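Local coordinates for protein cystalysin (Treponema denticola, PDB 1C7N) that binds pyridoxal-5'-phosphate as a dimeric member of the aminotransferase class I and II family, at residues Y326-D331 with I370-P375; H206-M211 with S237-I242; D331-K336 with I365-I370. One frame throughout, in Å; residues are numbered along the deposited sequence.

All three contacts belong to one chain of the aminotransferase class I and II family. Contact 2 closes first along the chain, and contact 3 is nested inside the loop that contact 1 closes. Contacts 1 and 3 share Asp-331 and Ile-370 and join the same neighbouring strands, 327-331 and 367-371, of a small antiparallel sheet; their centres are about 13 Å apart. Contact 2 belongs to the cofactor site, about 13 Å from contact 1 and 25 Å from contact 3, centre to centre. Contacts 1 and 2 touch: the Tyr-326 ring packs on Leu-209, and Leu-327 reaches His-206. The small sheet thus runs from near the pyridoxal-5'-phosphate pocket outward to the exposed turn of contact 3.

Contact 1: Y326-D331 with I370-P375; sequences YLQWID and INLAAP
Strands 327-331 and 367-371 of the small antiparallel sheet meet here, with Gln-328 opposite Ile-370 and Leu-327 opposite Asn-371. The first is the hydrogen-bonded pair: Gln-328 N donates to Ile-370 O at 3.0 Å, and Ile-370 N returns a bond to Gln-328 O at 2.9 Å. Leu-327 and Asn-371 form the non-hydrogen-bonded pair. One step on, Leu-372 N binds Tyr-326 O at 2.8 Å.

The strand ends at Asn-371, whose OD1 accepts from Ala-373 N at 2.8 Å, an Asx turn; Ala-373 is itself the centre of an inverse gamma turn. The turn brings Ala-373 CB over one face of the Tyr-326 ring, a CH-pi contact 3.7 Å from the ring centroid. With chi1 at 54°, CG of Tyr-326 sits between the backbone N and the carbonyl carbon, and the ring comes alongside the Asn-371 amide. The two planes are 23° apart, and OD1 of Asn-371 approaches CE2 of Tyr-326 obliquely. Asn-371 ND2 bonds to the backbone oxygens of Val-38 and Asp-40.

On the face that carries Gln-328 and Ile-370, Ile-370 CG2 presses on Gln-328 CB at 3.5 Å and also meets Ile-330 CD1. Gln-328 NE2 donates to Pro-320 O and Gln-303 O, whereas its OE1 is buried against Leu-372 CD2 (3.5 Å) with no hydrogen-bond partner in the model.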
loop_
_atom_site.group_PDB
_atom_site.type_symbol
_atom_site.label_atom_id
_atom_site.label_comp_id
_atom_site.label_asym_id
_atom_site.label_seq_id
_atom_site.Cartn_x
_atom_site.Cartn_y
_atom_site.Cartn_z
ATOM N N TYR A 326 20.690 4.112 12.462
ATOM C CA TYR A 326 20.936 3.434 13.732
ATOM C C TYR A 326 21.521 2.050 13.445
ATOM O O TYR A 326 21.435 1.142 14.269
ATOM C CB TYR A 326 19.660 3.308 14.580
ATOM C CG TYR A 326 18.445 2.663 13.926
ATOM C CD1 TYR A 326 17.308 3.422 13.650
ATOM C CD2 TYR A 326 18.409 1.297 13.637
ATOM C CE1 TYR A 326 16.162 2.844 13.108
ATOM C CE2 TYR A 326 17.264 0.702 13.086
ATOM C CZ TYR A 326 16.143 1.490 12.825
ATOM O OH TYR A 326 15.012 0.937 12.271
ATOM N N LEU A 327 22.140 1.919 12.273
ATOM C CA LEU A 327 22.746 0.665 11.821
ATOM C C LEU A 327 24.279 0.782 11.792
ATOM O O LEU A 327 24.842 1.491 10.960
ATOM C CB LEU A 327 22.202 0.329 10.431
ATOM C CG LEU A 327 20.665 0.310 10.342
ATOM C CD1 LEU A 327 20.206 0.292 8.890
ATOM C CD2 LEU A 327 20.139 -0.916 11.073
ATOM N N GLN A 328 24.946 0.075 12.701
ATOM C CA GLN A 328 26.403 0.131 12.816
ATOM C C GLN A 328 27.112 -0.956 12.008
ATOM O O GLN A 328 26.659 -2.096 11.950
ATOM C CB GLN A 328 26.786 0.060 14.303
ATOM C CG GLN A 328 28.257 0.295 14.626
ATOM C CD GLN A 328 28.470 0.540 16.115
ATOM O OE1 GLN A 328 27.660 0.121 16.938
ATOM N NE2 GLN A 328 29.569 1.211 16.465
ATOM N N TRP A 329 28.230 -0.586 11.395
ATOM C CA TRP A 329 29.005 -1.478 10.529
ATOM C C TRP A 329 30.207 -2.034 11.286
ATOM O O TRP A 329 31.161 -1.308 11.555
ATOM C CB TRP A 329 29.466 -0.674 9.306
ATOM C CG TRP A 329 29.848 -1.449 8.060
ATOM C CD1 TRP A 329 30.978 -1.269 7.313
ATOM C CD2 TRP A 329 29.045 -2.407 7.343
ATOM N NE1 TRP A 329 30.927 -2.041 6.175
ATOM C CE2 TRP A 329 29.757 -2.748 6.167
ATOM C CE3 TRP A 329 27.799 -3.002 7.576
ATOM C CZ2 TRP A 329 29.258 -3.660 5.227
ATOM C CZ3 TRP A 329 27.305 -3.907 6.641
ATOM C CH2 TRP A 329 28.035 -4.226 5.479
ATOM N N ILE A 330 30.154 -3.322 11.616
ATOM C CA ILE A 330 31.226 -3.970 12.363
ATOM C C ILE A 330 32.136 -4.801 11.468
ATOM O O ILE A 330 31.682 -5.692 10.753
ATOM C CB ILE A 330 30.656 -4.881 13.465
ATOM C CG1 ILE A 330 29.650 -4.099 14.315
ATOM C CG2 ILE A 330 31.787 -5.380 14.360
ATOM C CD1 ILE A 330 28.872 -4.951 15.275
ATOM N N ASP A 331 33.430 -4.513 11.541
ATOM C CA ASP A 331 34.440 -5.199 10.744
ATOM C C ASP A 331 34.994 -6.439 11.451
ATOM O O ASP A 331 35.819 -6.328 12.358
ATOM C CB ASP A 331 35.565 -4.210 10.433
ATOM C CG ASP A 331 36.687 -4.823 9.624
ATOM O OD1 ASP A 331 36.586 -6.004 9.230
ATOM O OD2 ASP A 331 37.677 -4.104 9.377
ATOM N N ILE A 370 24.746 -4.212 12.638
ATOM C CA ILE A 370 23.976 -4.393 13.862
ATOM C C ILE A 370 22.921 -3.301 14.027
ATOM O O ILE A 370 23.206 -2.118 13.832
ATOM C CB ILE A 370 24.912 -4.406 15.105
ATOM C CG1 ILE A 370 24.126 -4.860 16.339
ATOM C CG2 ILE A 370 25.529 -3.025 15.326
ATOM C CD1 ILE A 370 24.934 -4.865 17.616
ATOM N N ASN A 371 21.696 -3.704 14.360
ATOM C CA ASN A 371 20.600 -2.754 14.561
ATOM C C ASN A 371 20.690 -2.216 15.998
ATOM O O ASN A 371 20.384 -2.929 16.957
ATOM C CB ASN A 371 19.254 -3.462 14.350
ATOM C CG ASN A 371 18.076 -2.534 14.520
ATOM O OD1 ASN A 371 18.149 -1.560 15.266
ATOM N ND2 ASN A 371 16.975 -2.837 13.838
ATOM N N LEU A 372 21.113 -0.961 16.139
ATOM C CA LEU A 372 21.274 -0.331 17.451
ATOM C C LEU A 372 19.979 0.144 18.104
ATOM O O LEU A 372 19.996 0.582 19.255
ATOM C CB LEU A 372 22.227 0.864 17.350
ATOM C CG LEU A 372 23.651 0.581 16.850
ATOM C CD1 LEU A 372 24.423 1.886 16.820
ATOM C CD2 LEU A 372 24.343 -0.433 17.748
ATOM N N ALA A 373 18.866 0.066 17.381
ATOM C CA ALA A 373 17.585 0.523 17.921
ATOM C C ALA A 373 16.941 -0.471 18.885
ATOM O O ALA A 373 15.902 -1.064 18.588
ATOM C CB ALA A 373 16.627 0.837 16.786
ATOM N N ALA A 374 17.561 -0.633 20.047
ATOM C CA ALA A 374 17.072 -1.531 21.081
ATOM C C ALA A 374 17.557 -0.996 22.422
ATOM O O ALA A 374 18.418 -0.111 22.467
ATOM C CB ALA A 374 17.614 -2.940 20.847
ATOM N N PRO A 375 16.998 -1.501 23.535
ATOM C CA PRO A 375 17.451 -1.012 24.840
ATOM C C PRO A 375 18.925 -1.358 25.030
ATOM O O PRO A 375 19.384 -2.416 24.587
ATOM C CB PRO A 375 16.553 -1.761 25.819
ATOM C CG PRO A 375 15.274 -1.924 25.039
ATOM C CD PRO A 375 15.800 -2.349 23.680
#

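Contact 2: H206-M211 with S237-I242; sequences HFDLIM and SKTFNI. With PLP (pyridoxal-5'-phosphate), chain I.
The imidazole of His-206 has the aliphatic part of Lys-238 over one face, CG of Lys-238 lying 4.1 Å from NE2 of His-206, while the methyl carbon C2A of pyridoxal-5'-phosphate sits at its edge, in the ring plane. A second ring, Phe-240, carries the methyl CG2 of Thr-239 over one face, offset toward the rim.

Lys-238 bends at chi2 (-68°) and again at chi4 (27°), which brings NZ to C4A of pyridoxal-5'-phosphate, and the two atoms are joined at 1.3 Å. Behind it, Leu-209 CD1 packs on the backbone of the same lysine, 3.7 Å from Lys-238 O. Ser-237 OG makes a weak bond of 3.3 Å to the phosphate oxygen O3P, and Val-98 N and Asn-175 ND2 add further hydrogen bonds to the cofactor.

The polar grip between the segments is Thr-239 OG1 donating to Asp-208 OD2 at 2.8 Å, on the lone pair that faces away from the other carboxylate oxygen. The two side chains cross at about a right angle, and the Thr-239 methyl CG2 rests against Asp-208 CB. A water backs up this bond: it accepts from Asp-208 N at 3.0 Å and donates to Thr-239 OG1 at 2.6 Å, so the hydroxyl is used both as donor and as acceptor. Asp-208 OD1 is taken by Trp-78 NE1.

The short, weakly bonded helical turn 237-240 closes in a Schellman motif at Asn-241, which packs on Val-61 of the second subunit. A lysine bonded to the cofactor just after strand 230-234 of the large central sheet is the arrangement of fold type I pyridoxal-phosphate proteins. The short bond from NZ to C4A has the length of a C=N double bond, consistent with an internal aldimine.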
loop_
_atom_site.group_PDB
_atom_site.type_symbol
_atom_site.label_atom_id
_atom_site.label_comp_id
_atom_site.label_asym_id
_atom_site.label_seq_id
_atom_site.Cartn_x
_atom_site.Cartn_y
_atom_site.Cartn_z
ATOM N N HIS A 206 16.758 7.844 5.851
ATOM C CA HIS A 206 17.418 7.933 7.149
ATOM C C HIS A 206 17.847 9.359 7.482
ATOM O O HIS A 206 18.628 9.558 8.417
ATOM C CB HIS A 206 18.688 7.075 7.189
ATOM C CG HIS A 206 18.453 5.603 7.054
ATOM N ND1 HIS A 206 18.470 4.953 5.838
ATOM C CD2 HIS A 206 18.265 4.644 7.990
ATOM C CE1 HIS A 206 18.312 3.657 6.034
ATOM N NE2 HIS A 206 18.185 3.443 7.330
ATOM N N PHE A 207 17.360 10.362 6.757
ATOM C CA PHE A 207 17.856 11.705 7.045
ATOM C C PHE A 207 17.511 12.365 8.385
ATOM O O PHE A 207 18.048 13.428 8.689
ATOM C CB PHE A 207 17.605 12.671 5.854
ATOM C CG PHE A 207 16.173 13.129 5.676
ATOM C CD1 PHE A 207 15.871 14.056 4.676
ATOM C CD2 PHE A 207 15.143 12.663 6.478
ATOM C CE1 PHE A 207 14.562 14.511 4.478
ATOM C CE2 PHE A 207 13.829 13.113 6.289
ATOM C CZ PHE A 207 13.543 14.038 5.288
ATOM N N ASP A 208 16.658 11.738 9.197
ATOM C CA ASP A 208 16.337 12.302 10.514
ATOM C C ASP A 208 17.136 11.586 11.596
ATOM O O ASP A 208 17.136 12.006 12.754
ATOM C CB ASP A 208 14.853 12.150 10.864
ATOM C CG ASP A 208 13.945 12.861 9.894
ATOM O OD1 ASP A 208 14.198 14.044 9.593
ATOM O OD2 ASP A 208 12.965 12.235 9.442
ATOM N N LEU A 209 17.802 10.497 11.222
ATOM C CA LEU A 209 18.583 9.708 12.170
ATOM C C LEU A 209 20.072 9.993 12.027
ATOM O O LEU A 209 20.841 9.167 11.520
ATOM C CB LEU A 209 18.287 8.216 11.962
ATOM C CG LEU A 209 16.826 7.837 12.250
ATOM C CD1 LEU A 209 16.473 6.514 11.590
ATOM C CD2 LEU A 209 16.597 7.770 13.748
ATOM N N ILE A 210 20.465 11.177 12.488
ATOM C CA ILE A 210 21.851 11.630 12.421
ATOM C C ILE A 210 22.465 11.654 13.817
ATOM O O ILE A 210 21.834 12.113 14.771
ATOM C CB ILE A 210 21.929 13.056 11.828
ATOM C CG1 ILE A 210 21.138 13.121 10.518
ATOM C CG2 ILE A 210 23.386 13.452 11.598
ATOM C CD1 ILE A 210 21.631 12.167 9.446
ATOM N N MET A 211 23.694 11.159 13.944
ATOM C CA MET A 211 24.360 11.158 15.240
ATOM C C MET A 211 24.860 12.567 15.556
ATOM O O MET A 211 25.100 13.370 14.650
ATOM C CB MET A 211 25.535 10.172 15.246
ATOM C CG MET A 211 25.122 8.714 15.131
ATOM S SD MET A 211 23.974 8.206 16.430
ATOM C CE MET A 211 22.425 8.199 15.519
ATOM N N SER A 237 8.833 6.529 8.293
ATOM C CA SER A 237 8.964 5.138 8.754
ATOM C C SER A 237 10.222 4.737 9.525
ATOM O O SER A 237 10.121 4.138 10.598
ATOM C CB SER A 237 8.756 4.166 7.580
ATOM O OG SER A 237 9.551 4.508 6.463
ATOM N N LYS A 238 11.404 5.021 8.990
ATOM C CA LYS A 238 12.618 4.661 9.711
ATOM C C LYS A 238 12.758 5.534 10.959
ATOM O O LYS A 238 13.099 5.050 12.045
ATOM C CB LYS A 238 13.845 4.826 8.808
ATOM C CG LYS A 238 14.093 3.625 7.906
ATOM C CD LYS A 238 14.503 2.406 8.737
ATOM C CE LYS A 238 14.640 1.117 7.909
ATOM N NZ LYS A 238 14.977 1.444 6.523
ATOM N N THR A 239 12.461 6.819 10.806
ATOM C CA THR A 239 12.563 7.770 11.913
ATOM C C THR A 239 11.714 7.411 13.134
ATOM O O THR A 239 12.199 7.445 14.267
ATOM C CB THR A 239 12.153 9.187 11.462
ATOM O OG1 THR A 239 12.852 9.529 10.258
ATOM C CG2 THR A 239 12.479 10.216 12.550
ATOM N N PHE A 240 10.449 7.062 12.910
ATOM C CA PHE A 240 9.547 6.764 14.022
ATOM C C PHE A 240 9.099 5.308 14.162
ATOM O O PHE A 240 8.108 5.009 14.837
ATOM C CB PHE A 240 8.328 7.686 13.932
ATOM C CG PHE A 240 8.685 9.150 13.900
ATOM C CD1 PHE A 240 8.799 9.830 12.692
ATOM C CD2 PHE A 240 8.943 9.843 15.083
ATOM C CE1 PHE A 240 9.162 11.180 12.662
ATOM C CE2 PHE A 240 9.308 11.190 15.064
ATOM C CZ PHE A 240 9.417 11.859 13.852
ATOM N N ASN A 241 9.838 4.403 13.525
ATOM C CA ASN A 241 9.547 2.974 13.594
ATOM C C ASN A 241 8.133 2.613 13.126
ATOM O O ASN A 241 7.426 1.842 13.788
ATOM C CB ASN A 241 9.771 2.487 15.035
ATOM C CG ASN A 241 9.793 0.977 15.152
ATOM O OD1 ASN A 241 10.033 0.267 14.179
ATOM N ND2 ASN A 241 9.562 0.477 16.362
ATOM N N ILE A 242 7.727 3.163 11.983
ATOM C CA ILE A 242 6.398 2.864 11.445
ATOM C C ILE A 242 6.418 2.329 10.017
ATOM O O ILE A 242 5.639 2.762 9.162
ATOM C CB ILE A 242 5.452 4.090 11.518
ATOM C CG1 ILE A 242 6.065 5.296 10.806
ATOM C CG2 ILE A 242 5.143 4.413 12.973
ATOM C CD1 ILE A 242 5.121 6.502 10.737
HETATM N N1 PLP I . 15.763 2.697 1.774
HETATM C C2 PLP I . 16.791 2.366 2.678
HETATM C C2A PLP I . 18.174 2.854 2.286
HETATM C C3 PLP I . 16.377 1.692 3.911
HETATM O O3 PLP I . 17.405 1.306 4.669
HETATM C C4 PLP I . 15.002 1.457 4.153
HETATM C C4A PLP I . 14.539 0.875 5.411
HETATM C C5 PLP I . 14.012 1.895 3.119
HETATM C C6 PLP I . 14.420 2.476 1.953
HETATM C C5A PLP I . 12.558 1.961 3.578
HETATM O O4P PLP I . 11.543 1.298 2.936
HETATM P P PLP I . 10.081 1.633 3.565
HETATM O O1P PLP I . 9.254 0.581 2.980
HETATM O O2P PLP I . 9.672 3.016 3.092
HETATM O O3P PLP I . 10.119 1.561 5.029
HETATM O O HOH W 1 15.180 9.175 9.250
#

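Contact 3: D331-K336 with I365-I370; sequences DFRALK and IGFERI
Asp-331 and Phe-367 form an antiparallel non-hydrogen-bonded pair, CA to CA 4.6 Å, and just beyond it Phe-332 N donates to Gly-366 O at 2.9 Å before the chain of 331-336 turns off into a short 3-10 segment. Gly-366 has a positive phi, at which a beta carbon would jam against the carbonyl of Ile-365; with no side chain there, Arg-333 CG comes to 3.8 Å from Gly-366 CA.

The Phe-367 ring is the platform of the contact. The Asp-331 carboxylate stacks over one face, offset toward the rim, with the planes 27° apart. Arg-333, bent at chi3 (-65°), brings its guanidinium to the end of the same ring, tilted by 37°, so that Phe-367 CZ lies over a guanidinium face and 3.4 Å from Arg-333 NH2. Trp-329 stacks on Phe-367 as well.

Phe-332 goes the other way. Its CD1 meets Glu-368 CG at 3.5 Å, ring and carboxylate nearly perpendicular, and the ring packs on Met-342 and Met-346 of helix 339-350.

Asp-331 and Arg-333 are locked together within their own turn. Asp-331 OD1 accepts from Arg-333 N at 2.9 Å, an Asx turn, and from Arg-333 NE at 3.0 Å, the two arriving from opposite faces of the carboxylate plane. Arg-333 NH2 completes a side-on salt bridge to Asp-331 OD2 at 3.0 Å.

With both oxygens engaged by the arginine, Asp-331 is probably ionised. Glu-368, itself buried, has OE1 close to OE2 of Glu-356, and such a pairing of like groups would tend to raise the pKa of one of them.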
loop_
_atom_site.group_PDB
_atom_site.type_symbol
_atom_site.label_atom_id
_atom_site.label_comp_id
_atom_site.label_asym_id
_atom_site.label_seq_id
_atom_site.Cartn_x
_atom_site.Cartn_y
_atom_site.Cartn_z
ATOM N N ASP A 331 33.430 -4.513 11.541
ATOM C CA ASP A 331 34.440 -5.199 10.744
ATOM C C ASP A 331 34.994 -6.439 11.451
ATOM O O ASP A 331 35.819 -6.328 12.358
ATOM C CB ASP A 331 35.565 -4.210 10.433
ATOM C CG ASP A 331 36.687 -4.823 9.624
ATOM O OD1 ASP A 331 36.586 -6.004 9.230
ATOM O OD2 ASP A 331 37.677 -4.104 9.377
ATOM N N PHE A 332 34.540 -7.617 11.027
ATOM C CA PHE A 332 34.988 -8.882 11.614
ATOM C C PHE A 332 36.059 -9.573 10.771
ATOM O O PHE A 332 36.428 -10.711 11.049
ATOM C CB PHE A 332 33.818 -9.865 11.760
ATOM C CG PHE A 332 32.944 -9.625 12.964
ATOM C CD1 PHE A 332 31.924 -8.682 12.927
ATOM C CD2 PHE A 332 33.115 -10.385 14.125
ATOM C CE1 PHE A 332 31.080 -8.500 14.029
ATOM C CE2 PHE A 332 32.279 -10.211 15.230
ATOM C CZ PHE A 332 31.258 -9.267 15.181
ATOM N N ARG A 333 36.550 -8.895 9.746
ATOM C CA ARG A 333 37.546 -9.482 8.854
ATOM C C ARG A 333 38.753 -10.131 9.536
ATOM O O ARG A 333 39.322 -11.088 9.007
ATOM C CB ARG A 333 38.022 -8.436 7.839
ATOM C CG ARG A 333 37.025 -8.183 6.718
ATOM C CD ARG A 333 37.504 -7.107 5.763
ATOM N NE ARG A 333 37.589 -5.808 6.420
ATOM C CZ ARG A 333 38.012 -4.699 5.823
ATOM N NH1 ARG A 333 38.394 -4.732 4.554
ATOM N NH2 ARG A 333 38.041 -3.557 6.490
ATOM N N ALA A 334 39.135 -9.635 10.708
ATOM C CA ALA A 334 40.290 -10.192 11.417
ATOM C C ALA A 334 40.042 -11.606 11.937
ATOM O O ALA A 334 40.975 -12.288 12.369
ATOM C CB ALA A 334 40.695 -9.277 12.568
ATOM N N LEU A 335 38.787 -12.045 11.907
ATOM C CA LEU A 335 38.455 -13.390 12.361
ATOM C C LEU A 335 38.884 -14.410 11.315
ATOM O O LEU A 335 38.963 -15.604 11.599
ATOM C CB LEU A 335 36.949 -13.531 12.607
ATOM C CG LEU A 335 36.371 -12.949 13.898
ATOM C CD1 LEU A 335 34.897 -13.286 13.983
ATOM C CD2 LEU A 335 37.104 -13.528 15.094
ATOM N N LYS A 336 39.157 -13.930 10.106
ATOM C CA LYS A 336 39.568 -14.788 9.000
ATOM C C LYS A 336 38.548 -15.903 8.747
ATOM O O LYS A 336 38.913 -17.074 8.602
ATOM C CB LYS A 336 40.946 -15.397 9.275
ATOM C CG LYS A 336 42.061 -14.380 9.497
ATOM C CD LYS A 336 42.255 -13.448 8.305
ATOM C CE LYS A 336 43.455 -12.534 8.527
ATOM N NZ LYS A 336 43.676 -11.581 7.399
ATOM N N ILE A 365 31.477 -8.248 2.528
ATOM C CA ILE A 365 31.986 -9.534 2.991
ATOM C C ILE A 365 32.964 -9.312 4.134
ATOM O O ILE A 365 33.921 -8.548 4.000
ATOM C CB ILE A 365 32.699 -10.296 1.849
ATOM C CG1 ILE A 365 31.667 -10.718 0.797
ATOM C CG2 ILE A 365 33.446 -11.513 2.417
ATOM C CD1 ILE A 365 32.248 -11.457 -0.397
ATOM N N GLY A 366 32.723 -9.986 5.254
ATOM C CA GLY A 366 33.592 -9.834 6.405
ATOM C C GLY A 366 33.017 -8.868 7.428
ATOM O O GLY A 366 33.497 -8.800 8.561
ATOM N N PHE A 367 31.986 -8.122 7.033
ATOM C CA PHE A 367 31.349 -7.159 7.934
ATOM C C PHE A 367 30.007 -7.670 8.454
ATOM O O PHE A 367 29.453 -8.644 7.938
ATOM C CB PHE A 367 31.106 -5.813 7.228
ATOM C CG PHE A 367 32.361 -5.071 6.847
ATOM C CD1 PHE A 367 33.071 -5.410 5.698
ATOM C CD2 PHE A 367 32.820 -4.011 7.631
ATOM C CE1 PHE A 367 34.221 -4.702 5.333
ATOM C CE2 PHE A 367 33.961 -3.300 7.280
ATOM C CZ PHE A 367 34.666 -3.646 6.126
ATOM N N GLU A 368 29.496 -6.990 9.479
ATOM C CA GLU A 368 28.214 -7.313 10.087
ATOM C C GLU A 368 27.496 -6.008 10.403
ATOM O O GLU A 368 28.101 -5.078 10.936
ATOM C CB GLU A 368 28.407 -8.094 11.390
ATOM C CG GLU A 368 29.022 -9.472 11.228
ATOM C CD GLU A 368 28.093 -10.469 10.561
ATOM O OE1 GLU A 368 28.518 -11.630 10.385
ATOM O OE2 GLU A 368 26.945 -10.100 10.215
ATOM N N ARG A 369 26.210 -5.932 10.079
ATOM C CA ARG A 369 25.435 -4.727 10.364
ATOM C C ARG A 369 24.566 -5.004 11.583
ATOM O O ARG A 369 23.742 -5.918 11.564
ATOM C CB ARG A 369 24.539 -4.364 9.174
ATOM C CG ARG A 369 23.925 -2.966 9.263
ATOM C CD ARG A 369 22.807 -2.770 8.248
ATOM N NE ARG A 369 21.561 -3.379 8.698
ATOM C CZ ARG A 369 20.395 -3.266 8.061
ATOM N NH1 ARG A 369 20.304 -2.566 6.933
ATOM N NH2 ARG A 369 19.315 -3.847 8.563
ATOM N N ILE A 370 24.746 -4.212 12.638
ATOM C CA ILE A 370 23.976 -4.393 13.862
ATOM C C ILE A 370 22.921 -3.301 14.027
ATOM O O ILE A 370 23.206 -2.118 13.832
ATOM C CB ILE A 370 24.912 -4.406 15.105
ATOM C CG1 ILE A 370 24.126 -4.860 16.339
ATOM C CG2 ILE A 370 25.529 -3.025 15.326
ATOM C CD1 ILE A 370 24.934 -4.865 17.616
#